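Local coordinates for B12-binding domain-containing protein (Kitasatospora setae, PDB 6WTE) that probably transfers a methyl group from S-adenosylmethionine by non-radical chemistry, using bound cobalamin and a [4Fe-4S] cluster, at residues R302-V307 with G326-N331. Numbering follows the deposited sequence.
Sequences RLRLWV and GCRGVN
Strands 304-309 and 327-335 form a parallel pair in the radical SAM core, with L305 beside C327, W306 beside G329 and V307 beside V330. Four backbone hydrogen bonds join them. L305 N donates to G326 O (2.9 Å) from above the plane of that carbonyl. R328 N meets L305 O in the carbonyl plane, also at 2.9 Å. V307 N donates to G329 O, and V307 O accepts from N331 N. The register slips by one between L305 and W306, a beta bulge. W306 CG lies anti to its carbonyl carbon (chi1 -56°), which turns the six-membered ring onto R328 CB and G329 CA. R328 CB sits over one ring face, 3.8 Å from its centroid, a CH-pi contact. G329 CA comes within 3.5 Å of W306 CE3; a CB there would clash with the ring. W306 NE1 is hydrogen-bonded to D266 OD1. With an alanine here, R328 CB and G329 would probably face a gap, and D266 OD1 would lose the indole donor. R304 CD lies over the R328 guanidinium face. V307 CG2 meets V330 CG2 at 3.6 Å. With helix 316-325, ended by a Schellman motif at G326, the strands make a beta-alpha-beta crossover, the repeating unit of TIM-barrel-like radical SAM folds.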
# COMPACT_ATOMS: atom_id res chain seq x y z
N ARG A 302 -7.58 16.76 -20.10
CA ARG A 302 -7.33 15.40 -20.55
C ARG A 302 -7.10 14.45 -19.38
O ARG A 302 -6.64 13.32 -19.59
CB ARG A 302 -6.13 15.38 -21.51
CG ARG A 302 -6.38 16.18 -22.80
CD ARG A 302 -5.21 16.12 -23.77
NE ARG A 302 -3.99 16.69 -23.20
CZ ARG A 302 -3.75 17.99 -23.11
NH1 ARG A 302 -4.64 18.87 -23.55
NH2 ARG A 302 -2.61 18.42 -22.57
N LEU A 303 -7.42 14.87 -18.16
CA LEU A 303 -7.23 14.02 -16.98
C LEU A 303 -8.06 12.75 -17.07
O LEU A 303 -9.21 12.77 -17.51
CB LEU A 303 -7.60 14.79 -15.72
CG LEU A 303 -7.65 13.99 -14.41
CD1 LEU A 303 -6.25 13.54 -14.00
CD2 LEU A 303 -8.31 14.81 -13.30
N ARG A 304 -7.46 11.63 -16.68
CA ARG A 304 -8.16 10.36 -16.57
C ARG A 304 -7.91 9.87 -15.15
O ARG A 304 -6.83 9.35 -14.85
CB ARG A 304 -7.68 9.37 -17.63
CG ARG A 304 -7.91 9.88 -19.05
CD ARG A 304 -7.58 8.84 -20.11
NE ARG A 304 -6.15 8.59 -20.25
CZ ARG A 304 -5.36 9.18 -21.15
NH1 ARG A 304 -5.85 10.07 -22.00
NH2 ARG A 304 -4.07 8.88 -21.20
N LEU A 305 -8.89 10.05 -14.27
CA LEU A 305 -8.72 9.84 -12.84
C LEU A 305 -9.19 8.44 -12.45
O LEU A 305 -10.27 8.01 -12.85
CB LEU A 305 -9.50 10.88 -12.04
CG LEU A 305 -9.29 10.89 -10.53
CD1 LEU A 305 -7.84 11.20 -10.20
CD2 LEU A 305 -10.22 11.92 -9.90
N TRP A 306 -8.38 7.76 -11.65
CA TRP A 306 -8.69 6.41 -11.17
C TRP A 306 -8.68 6.46 -9.66
O TRP A 306 -7.68 6.86 -9.06
CB TRP A 306 -7.67 5.40 -11.72
CG TRP A 306 -7.60 5.43 -13.22
CD1 TRP A 306 -6.83 6.25 -13.99
CD2 TRP A 306 -8.35 4.61 -14.13
NE1 TRP A 306 -7.05 5.99 -15.33
CE2 TRP A 306 -7.98 4.99 -15.43
CE3 TRP A 306 -9.30 3.60 -13.96
CZ2 TRP A 306 -8.52 4.39 -16.57
CZ3 TRP A 306 -9.84 3.01 -15.09
CH2 TRP A 306 -9.45 3.40 -16.37
N VAL A 307 -9.79 6.08 -9.04
CA VAL A 307 -9.95 6.25 -7.60
C VAL A 307 -10.27 4.91 -6.95
O VAL A 307 -10.72 3.96 -7.59
CB VAL A 307 -11.03 7.30 -7.24
CG1 VAL A 307 -10.70 8.64 -7.89
CG2 VAL A 307 -12.44 6.82 -7.67
N GLY A 326 -13.30 13.94 -14.85
CA GLY A 326 -12.50 13.05 -15.66
C GLY A 326 -12.27 11.67 -15.09
O GLY A 326 -11.33 10.98 -15.53
N CYS A 327 -13.06 11.24 -14.11
CA CYS A 327 -12.91 9.90 -13.58
C CYS A 327 -13.25 8.86 -14.64
O CYS A 327 -14.30 8.93 -15.29
CB CYS A 327 -13.81 9.72 -12.36
SG CYS A 327 -13.67 8.13 -11.56
N ARG A 328 -12.34 7.90 -14.83
CA ARG A 328 -12.55 6.79 -15.74
C ARG A 328 -12.87 5.48 -15.04
O ARG A 328 -13.45 4.59 -15.66
CB ARG A 328 -11.32 6.58 -16.63
CG ARG A 328 -11.07 7.68 -17.66
CD ARG A 328 -12.21 7.74 -18.67
NE ARG A 328 -11.96 8.74 -19.70
CZ ARG A 328 -11.55 8.46 -20.93
NH1 ARG A 328 -11.34 7.20 -21.30
NH2 ARG A 328 -11.35 9.45 -21.80
N GLY A 329 -12.49 5.33 -13.77
CA GLY A 329 -12.70 4.07 -13.08
C GLY A 329 -12.76 4.24 -11.58
O GLY A 329 -12.08 5.10 -11.00
N VAL A 330 -13.58 3.40 -10.95
CA VAL A 330 -13.70 3.33 -9.50
C VAL A 330 -13.45 1.88 -9.08
O VAL A 330 -14.07 0.96 -9.61
CB VAL A 330 -15.08 3.80 -9.00
CG1 VAL A 330 -15.24 3.54 -7.50
CG2 VAL A 330 -15.29 5.27 -9.32
N ASN A 331 -12.53 1.70 -8.15
CA ASN A 331 -12.26 0.42 -7.51
C ASN A 331 -12.85 0.50 -6.11
O ASN A 331 -12.55 1.44 -5.37
CB ASN A 331 -10.75 0.15 -7.47
CG ASN A 331 -10.42 -1.31 -7.20
OD1 ASN A 331 -11.24 -2.06 -6.68
ND2 ASN A 331 -9.21 -1.71 -7.55
O HOH W 1 -11.30 10.94 -18.75